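Local coordinates for protein 3-alpha-hydroxysteroid dehydrogenase (Pseudomonas sp., PDB 2DKN) that catalyses the NAD-dependent oxidation of the 3-alpha-hydroxyl group of steroids, as a Rossmann-fold enzyme of the short-chain dehydrogenase family, at residues 65-73 and 85-94; 105-113 and 223-231. All blocks are in the same frame, centred on the assembly; numbering follows the deposited sequence.

Interaction 1: 65-73 and 85-94. With NAI (1,4-dihydronicotinamide adenine dinucleotide), chain C.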
# COMPACT_ATOMS: atom_id res chain seq x y z
N GLY A 65 -4.74 9.39 16.76
CA GLY A 65 -4.59 9.31 15.30
C GLY A 65 -4.37 10.69 14.71
O GLY A 65 -4.88 11.68 15.24
N LEU A 66 -3.55 10.76 13.67
CA LEU A 66 -3.36 12.01 12.92
C LEU A 66 -3.28 11.66 11.44
O LEU A 66 -2.51 10.78 11.04
CB LEU A 66 -2.06 12.72 13.34
CG LEU A 66 -1.60 13.91 12.47
CD1 LEU A 66 -2.64 15.04 12.55
CD2 LEU A 66 -0.22 14.41 12.89
N VAL A 67 -4.07 12.36 10.62
CA VAL A 67 -4.03 12.17 9.16
C VAL A 67 -3.76 13.53 8.50
O VAL A 67 -4.53 14.48 8.68
CB VAL A 67 -5.35 11.58 8.62
CG1 VAL A 67 -5.28 11.45 7.05
CG2 VAL A 67 -5.62 10.22 9.31
N CYS A 68 -2.61 13.61 7.81
CA CYS A 68 -2.20 14.83 7.11
C CYS A 68 -2.66 14.73 5.67
O CYS A 68 -1.97 14.17 4.80
CB CYS A 68 -0.69 15.06 7.25
SG CYS A 68 -0.22 15.31 8.97
N CYS A 69 -3.84 15.28 5.44
CA CYS A 69 -4.51 15.15 4.13
C CYS A 69 -4.59 16.51 3.39
O CYS A 69 -4.77 16.55 2.18
CB CYS A 69 -5.88 14.53 4.34
SG CYS A 69 -6.71 14.04 2.85
N ALA A 70 -4.42 17.63 4.10
CA ALA A 70 -4.43 18.95 3.43
C ALA A 70 -3.38 18.98 2.32
O ALA A 70 -2.24 18.58 2.52
CB ALA A 70 -4.19 20.10 4.43
N GLY A 71 -3.77 19.43 1.14
CA GLY A 71 -2.80 19.58 0.08
C GLY A 71 -3.37 20.36 -1.07
O GLY A 71 -4.60 20.56 -1.15
N VAL A 72 -2.48 20.79 -1.96
CA VAL A 72 -2.89 21.53 -3.12
C VAL A 72 -2.26 20.87 -4.34
O VAL A 72 -1.22 20.18 -4.23
CB VAL A 72 -2.50 23.03 -3.04
CG1 VAL A 72 -3.31 23.73 -1.94
CG2 VAL A 72 -0.98 23.19 -2.82
N GLY A 73 -2.90 21.05 -5.49
CA GLY A 73 -2.41 20.43 -6.72
C GLY A 73 -1.88 21.44 -7.71
O GLY A 73 -1.52 22.56 -7.34
N VAL A 85 2.60 23.86 1.70
CA VAL A 85 1.46 23.09 2.23
C VAL A 85 1.76 21.60 2.17
O VAL A 85 1.63 20.90 3.18
CB VAL A 85 0.13 23.36 1.47
CG1 VAL A 85 -1.02 22.66 2.19
CG2 VAL A 85 -0.15 24.81 1.44
N ASN A 86 2.15 21.10 1.00
CA ASN A 86 2.25 19.65 0.83
C ASN A 86 3.38 19.02 1.61
O ASN A 86 3.29 17.83 1.98
CB ASN A 86 2.41 19.27 -0.64
CG ASN A 86 1.15 19.55 -1.46
OD1 ASN A 86 0.17 20.06 -0.93
ND2 ASN A 86 1.18 19.20 -2.75
N TYR A 87 4.46 19.77 1.81
CA TYR A 87 5.55 19.26 2.62
C TYR A 87 5.50 19.80 4.06
O TYR A 87 5.33 19.03 5.01
CB TYR A 87 6.94 19.54 2.01
CG TYR A 87 8.00 18.78 2.76
CD1 TYR A 87 8.31 17.45 2.43
CD2 TYR A 87 8.66 19.36 3.84
CE1 TYR A 87 9.28 16.74 3.14
CE2 TYR A 87 9.61 18.66 4.54
CZ TYR A 87 9.92 17.36 4.20
OH TYR A 87 10.88 16.68 4.93
N PHE A 88 5.63 21.11 4.21
CA PHE A 88 5.79 21.70 5.53
C PHE A 88 4.51 21.74 6.35
O PHE A 88 4.56 21.65 7.59
CB PHE A 88 6.49 23.08 5.43
CG PHE A 88 7.93 22.96 5.03
CD1 PHE A 88 8.89 22.60 5.97
CD2 PHE A 88 8.31 23.14 3.71
CE1 PHE A 88 10.21 22.45 5.59
CE2 PHE A 88 9.64 23.00 3.33
CZ PHE A 88 10.58 22.66 4.26
N GLY A 89 3.35 21.84 5.70
CA GLY A 89 2.07 21.68 6.42
C GLY A 89 1.87 20.28 7.04
O GLY A 89 1.10 20.08 7.98
N VAL A 90 2.54 19.29 6.45
CA VAL A 90 2.55 17.94 6.97
C VAL A 90 3.63 17.82 8.05
O VAL A 90 3.37 17.41 9.19
CB VAL A 90 2.83 16.90 5.85
CG1 VAL A 90 3.01 15.49 6.46
CG2 VAL A 90 1.72 16.95 4.79
N SER A 91 4.86 18.17 7.69
CA SER A 91 5.98 17.89 8.60
C SER A 91 5.82 18.64 9.92
O SER A 91 6.12 18.09 10.97
CB SER A 91 7.32 18.19 7.92
OG SER A 91 7.44 19.57 7.63
N ALA A 92 5.35 19.88 9.86
CA ALA A 92 5.25 20.67 11.09
C ALA A 92 4.16 20.13 12.00
O ALA A 92 4.27 20.23 13.22
CB ALA A 92 5.01 22.15 10.79
N LEU A 93 3.11 19.55 11.42
CA LEU A 93 2.05 18.95 12.22
C LEU A 93 2.53 17.65 12.84
O LEU A 93 2.24 17.38 14.00
CB LEU A 93 0.76 18.77 11.43
CG LEU A 93 -0.14 20.00 11.63
CD1 LEU A 93 0.53 21.27 11.15
CD2 LEU A 93 -1.42 19.80 10.96
N LEU A 94 3.25 16.84 12.07
CA LEU A 94 3.89 15.64 12.64
C LEU A 94 4.83 16.03 13.79
O LEU A 94 4.73 15.45 14.89
CB LEU A 94 4.63 14.83 11.57
CG LEU A 94 3.76 14.08 10.53
CD1 LEU A 94 4.60 13.59 9.35
CD2 LEU A 94 3.01 12.90 11.18
PA NAI C . -9.51 18.67 -1.86
O1A NAI C . -9.12 19.97 -2.43
O2A NAI C . -10.91 18.23 -2.05
O5B NAI C . -9.20 18.66 -0.29
C5B NAI C . -8.01 19.18 0.22
C4B NAI C . -8.35 19.97 1.47
O4B NAI C . -7.11 20.47 1.94
C3B NAI C . -9.27 21.16 1.20
O3B NAI C . -10.33 21.22 2.14
C2B NAI C . -8.33 22.33 1.42
O2B NAI C . -8.97 23.51 1.88
C1B NAI C . -7.32 21.76 2.42
N9A NAI C . -6.14 22.64 2.33
C8A NAI C . -5.41 22.96 1.20
N7A NAI C . -4.47 23.86 1.56
C5A NAI C . -4.60 24.14 2.89
C6A NAI C . -3.94 24.99 3.78
N6A NAI C . -3.02 25.89 3.38
N1A NAI C . -4.34 25.02 5.10
C2A NAI C . -5.38 24.24 5.55
N3A NAI C . -6.05 23.40 4.68
C4A NAI C . -5.66 23.37 3.37
O3 NAI C . -8.46 17.63 -2.47
PN NAI C . -8.30 16.05 -2.16
O1N NAI C . -9.21 15.60 -1.09
O2N NAI C . -8.37 15.38 -3.47
O5D NAI C . -6.78 16.03 -1.65
C5D NAI C . -6.44 15.49 -0.38
C4D NAI C . -4.99 15.03 -0.49
O4D NAI C . -4.93 13.99 -1.46
C3D NAI C . -4.04 16.12 -0.98
O3D NAI C . -2.83 16.00 -0.25
C2D NAI C . -3.76 15.71 -2.42
O2D NAI C . -2.48 16.12 -2.82
C1D NAI C . -3.84 14.20 -2.33
N1N NAI C . -4.07 13.53 -3.64
C2N NAI C . -5.21 13.80 -4.34
C3N NAI C . -5.43 13.18 -5.56
C7N NAI C . -6.71 13.42 -6.31
O7N NAI C . -6.77 12.88 -7.59
N7N NAI C . -7.73 14.12 -5.77
C4N NAI C . -4.48 12.27 -6.07
C5N NAI C . -3.33 11.97 -5.31
C6N NAI C . -3.15 12.62 -4.10
O HOH W 1 -0.64 19.78 4.58
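Leu66 and Cys68 on strand 65-68 face helix 85-94, whose axis runs nearly antiparallel to the strand at 167° and comes within 9.2 Å of it. Cys68 packs its CB between the two methyls of Val90, 3.8 Å from Val90 CG1, while its SG, anti to the carbonyl carbon (chi1 -63°), lies along the helix toward Leu93 and Leu94. Farther back, Leu66 CD2 meets Leu94 CD2 at 4.0 Å.

Beyond the strand end the contact turns polar. Asn86 grips Val72 with both ends of its amide: Val72 N donates to Asn86 OD1 at 2.9 Å, in the carbonyl plane on a lone pair, and Asn86 ND2 donates to Val72 O at 3.0 Å, nearly straight at 164°. Two bonds to one residue fix the rotation of the amide. An alanine in place of this asparagine is likely to leave the N and O of Val72 without these mates and the loop beside the coenzyme freer to shift. At Gly71 a CB would clash with O3D of the nicotinamide ribose. A water links Ala70 O and Val85 O, donating to each at 2.9 Å.

Cys68-Cys69-Ala70-Gly71, at the strand end and into the loop, stands where the family usually has Asn-Asn-Ala-Gly. Cys69 O takes a weak hydrogen bond from O3D of the nicotinamide ribose, while Val85 CG1, 3.7 Å from N7A, and Val72 CG1 border the adenine. The strand lies between strands 3-7 and 108-112, with Thr7 OG1 hydrogen-bonded to the backbone N of Cys69 and Ala70. On the helix, Leu93 packs against helix 45-59, whereas Val90 and Tyr87 meet helix 149-166, whose Ser156 OG forms a weak hydrogen bond with Asn86 ND2.

Interaction 2: 105-113 and 223-231. With NAI (1,4-dihydronicotinamide adenine dinucleotide), chain C.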
# COMPACT_ATOMS: atom_id res chain seq x y z
N GLN A 105 -3.42 5.82 22.60
CA GLN A 105 -3.57 4.37 22.69
C GLN A 105 -3.51 3.71 21.31
O GLN A 105 -4.34 4.01 20.44
CB GLN A 105 -4.88 4.00 23.38
CG GLN A 105 -4.98 4.48 24.83
CD GLN A 105 -3.84 3.99 25.71
OE1 GLN A 105 -3.24 4.77 26.46
NE2 GLN A 105 -3.54 2.71 25.64
N GLN A 106 -2.53 2.83 21.12
CA GLN A 106 -2.28 2.24 19.79
C GLN A 106 -2.22 3.35 18.74
O GLN A 106 -2.89 3.28 17.70
CB GLN A 106 -3.37 1.24 19.42
CG GLN A 106 -3.54 0.08 20.39
CD GLN A 106 -4.63 -0.88 19.95
OE1 GLN A 106 -4.34 -1.98 19.51
NE2 GLN A 106 -5.90 -0.45 20.04
N PRO A 107 -1.42 4.39 18.99
CA PRO A 107 -1.51 5.57 18.13
C PRO A 107 -0.87 5.34 16.76
O PRO A 107 0.08 4.55 16.62
CB PRO A 107 -0.70 6.62 18.88
CG PRO A 107 0.34 5.80 19.67
CD PRO A 107 -0.39 4.52 20.04
N ALA A 108 -1.37 6.07 15.77
CA ALA A 108 -0.88 5.88 14.41
C ALA A 108 -1.14 7.15 13.63
O ALA A 108 -2.07 7.89 13.94
CB ALA A 108 -1.61 4.72 13.77
N ALA A 109 -0.32 7.38 12.61
CA ALA A 109 -0.48 8.56 11.75
C ALA A 109 -0.41 8.13 10.29
O ALA A 109 0.23 7.12 9.96
CB ALA A 109 0.59 9.61 12.08
N VAL A 110 -1.10 8.87 9.42
CA VAL A 110 -1.04 8.62 7.98
C VAL A 110 -0.85 9.93 7.23
O VAL A 110 -1.52 10.95 7.52
CB VAL A 110 -2.33 7.90 7.44
CG1 VAL A 110 -2.22 7.63 5.94
CG2 VAL A 110 -2.54 6.56 8.17
N ILE A 111 0.11 9.90 6.30
CA ILE A 111 0.29 11.02 5.37
C ILE A 111 -0.38 10.64 4.06
O ILE A 111 -0.20 9.52 3.57
CB ILE A 111 1.78 11.27 5.13
CG1 ILE A 111 2.45 11.71 6.44
CG2 ILE A 111 2.01 12.31 4.01
CD1 ILE A 111 3.99 11.72 6.31
N VAL A 112 -1.15 11.56 3.50
CA VAL A 112 -1.69 11.35 2.15
C VAL A 112 -0.68 11.89 1.14
O VAL A 112 -0.52 13.11 0.99
CB VAL A 112 -3.07 11.99 1.95
CG1 VAL A 112 -3.59 11.69 0.52
CG2 VAL A 112 -4.05 11.43 3.00
N GLY A 113 0.02 10.97 0.50
CA GLY A 113 0.99 11.30 -0.54
C GLY A 113 0.32 11.40 -1.91
O GLY A 113 -0.71 12.08 -2.07
N ALA A 223 -8.81 2.99 3.10
CA ALA A 223 -7.39 2.61 3.24
C ALA A 223 -6.70 3.35 4.39
O ALA A 223 -5.92 2.76 5.17
CB ALA A 223 -6.67 2.84 1.95
N ILE A 224 -6.98 4.64 4.53
CA ILE A 224 -6.41 5.40 5.64
C ILE A 224 -6.90 4.87 6.99
O ILE A 224 -6.10 4.69 7.93
CB ILE A 224 -6.74 6.90 5.51
CG1 ILE A 224 -6.13 7.48 4.23
CG2 ILE A 224 -6.27 7.68 6.76
CD1 ILE A 224 -6.65 8.90 3.90
N ALA A 225 -8.21 4.62 7.09
CA ALA A 225 -8.79 4.13 8.35
C ALA A 225 -8.17 2.78 8.73
O ALA A 225 -7.91 2.52 9.90
CB ALA A 225 -10.29 3.99 8.22
N PHE A 226 -7.95 1.94 7.73
CA PHE A 226 -7.29 0.66 7.99
C PHE A 226 -5.91 0.86 8.60
O PHE A 226 -5.56 0.21 9.59
CB PHE A 226 -7.20 -0.22 6.73
CG PHE A 226 -6.26 -1.38 6.88
CD1 PHE A 226 -5.03 -1.38 6.20
CD2 PHE A 226 -6.59 -2.47 7.69
CE1 PHE A 226 -4.12 -2.45 6.33
CE2 PHE A 226 -5.69 -3.56 7.82
CZ PHE A 226 -4.45 -3.53 7.14
N LEU A 227 -5.11 1.73 7.99
CA LEU A 227 -3.74 1.96 8.46
C LEU A 227 -3.71 2.62 9.83
O LEU A 227 -2.75 2.44 10.58
CB LEU A 227 -2.92 2.76 7.44
CG LEU A 227 -2.66 2.03 6.10
CD1 LEU A 227 -2.06 3.01 5.12
CD2 LEU A 227 -1.72 0.85 6.33
N LEU A 228 -4.76 3.36 10.16
CA LEU A 228 -4.86 3.98 11.50
C LEU A 228 -5.13 2.99 12.61
O LEU A 228 -4.77 3.24 13.80
CB LEU A 228 -6.01 4.99 11.49
CG LEU A 228 -5.80 6.51 11.54
CD1 LEU A 228 -4.41 7.05 11.25
CD2 LEU A 228 -6.92 7.27 10.83
N GLY A 229 -5.83 1.93 12.23
CA GLY A 229 -6.42 0.97 13.18
C GLY A 229 -5.55 -0.19 13.63
O GLY A 229 -4.46 -0.38 13.12
N PRO A 230 -6.06 -0.97 14.60
CA PRO A 230 -5.29 -2.05 15.24
C PRO A 230 -5.08 -3.27 14.35
O PRO A 230 -4.25 -4.14 14.66
CB PRO A 230 -6.16 -2.42 16.46
CG PRO A 230 -7.56 -2.05 16.03
CD PRO A 230 -7.40 -0.81 15.18
N GLN A 231 -5.81 -3.36 13.25
CA GLN A 231 -5.61 -4.44 12.29
C GLN A 231 -4.39 -4.16 11.39
O GLN A 231 -4.01 -4.98 10.55
CB GLN A 231 -6.88 -4.65 11.47
CG GLN A 231 -7.97 -5.41 12.23
CD GLN A 231 -8.66 -4.60 13.34
OE1 GLN A 231 -9.22 -3.53 13.09
NE2 GLN A 231 -8.64 -5.13 14.56
PA NAI C . -9.51 18.67 -1.86
O1A NAI C . -9.12 19.97 -2.43
O2A NAI C . -10.91 18.23 -2.05
O5B NAI C . -9.20 18.66 -0.29
C5B NAI C . -8.01 19.18 0.22
C4B NAI C . -8.35 19.97 1.47
O4B NAI C . -7.11 20.47 1.94
C3B NAI C . -9.27 21.16 1.20
O3B NAI C . -10.33 21.22 2.14
C2B NAI C . -8.33 22.33 1.42
O2B NAI C . -8.97 23.51 1.88
C1B NAI C . -7.32 21.76 2.42
N9A NAI C . -6.14 22.64 2.33
C8A NAI C . -5.41 22.96 1.20
N7A NAI C . -4.47 23.86 1.56
C5A NAI C . -4.60 24.14 2.89
C6A NAI C . -3.94 24.99 3.78
N6A NAI C . -3.02 25.89 3.38
N1A NAI C . -4.34 25.02 5.10
C2A NAI C . -5.38 24.24 5.55
N3A NAI C . -6.05 23.40 4.68
C4A NAI C . -5.66 23.37 3.37
O3 NAI C . -8.46 17.63 -2.47
PN NAI C . -8.30 16.05 -2.16
O1N NAI C . -9.21 15.60 -1.09
O2N NAI C . -8.37 15.38 -3.47
O5D NAI C . -6.78 16.03 -1.65
C5D NAI C . -6.44 15.49 -0.38
C4D NAI C . -4.99 15.03 -0.49
O4D NAI C . -4.93 13.99 -1.46
C3D NAI C . -4.04 16.12 -0.98
O3D NAI C . -2.83 16.00 -0.25
C2D NAI C . -3.76 15.71 -2.42
O2D NAI C . -2.48 16.12 -2.82
C1D NAI C . -3.84 14.20 -2.33
N1N NAI C . -4.07 13.53 -3.64
C2N NAI C . -5.21 13.80 -4.34
C3N NAI C . -5.43 13.18 -5.56
C7N NAI C . -6.71 13.42 -6.31
O7N NAI C . -6.77 12.88 -7.59
N7N NAI C . -7.73 14.12 -5.77
C4N NAI C . -4.48 12.27 -6.07
C5N NAI C . -3.33 11.97 -5.31
C6N NAI C . -3.15 12.62 -4.10
O HOH W 2 -4.12 1.77 15.89
O HOH W 3 -0.54 4.35 9.99
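The central parallel sheet of the Rossmann fold is covered here by helix 217-228, which lays Ile224, Leu227 and Leu228 against strand 108-112. Val110 is the middle of the contact: its CG2, beside the backbone N, reaches Leu228 CD1 at 3.6 Å and Leu227 CB at 3.9 Å, while its CB faces Ile224 CG2. The same Ile224 also touches Val112, two residues on along the strand, its CD1 3.7 Å from Val112 CG2, the two side chains crossing at about a right angle. The other Val112 methyl, CG1, anti to the backbone N (chi1 -179°), lies 3.3 Å from O4D of the nicotinamide ribose, joining helix packing to coenzyme contact.

Helix and strand run at 150°, the near-antiparallel setting of an alpha/beta layer, and the helix ends at Leu228, level with Ala108. Ala108 CB lies 3.5 Å from Leu228 O. No direct hydrogen bond crosses; two waters do so instead, one donating to Gln106 O and Leu228 O, the other to Ala109 O and Leu227 O. Leu227 O is also hydrogen-bonded to Arg177 NH2. At the exposed end Gln106 OE1 rests 3.6 Å from Pro230 CB. Elsewhere on the helix, the Phe226 ring stacks on Phe226 of the second subunit.

From the N terminus, strand 65-68 leads through the loop beside the coenzyme into helix 79-102, and interaction 1 closes this short excursion, with 11 residues between its segments. The chain then enters strand 108-112, completing a beta-alpha-beta unit. Interaction 2 opens there and closes 109 residues later on helix 217-228. The two are therefore in series, neither nested nor crossed. In space they meet through the sheet, where Leu66 O and Val110 N, and Cys68 N and Val110 O, lie at hydrogen-bonding distance. Val67 also packs on Leu228, so helices 79-102 and 217-228 sandwich neighbouring strands, the two strands reaching NADH at, or just beyond, their C-terminal ends.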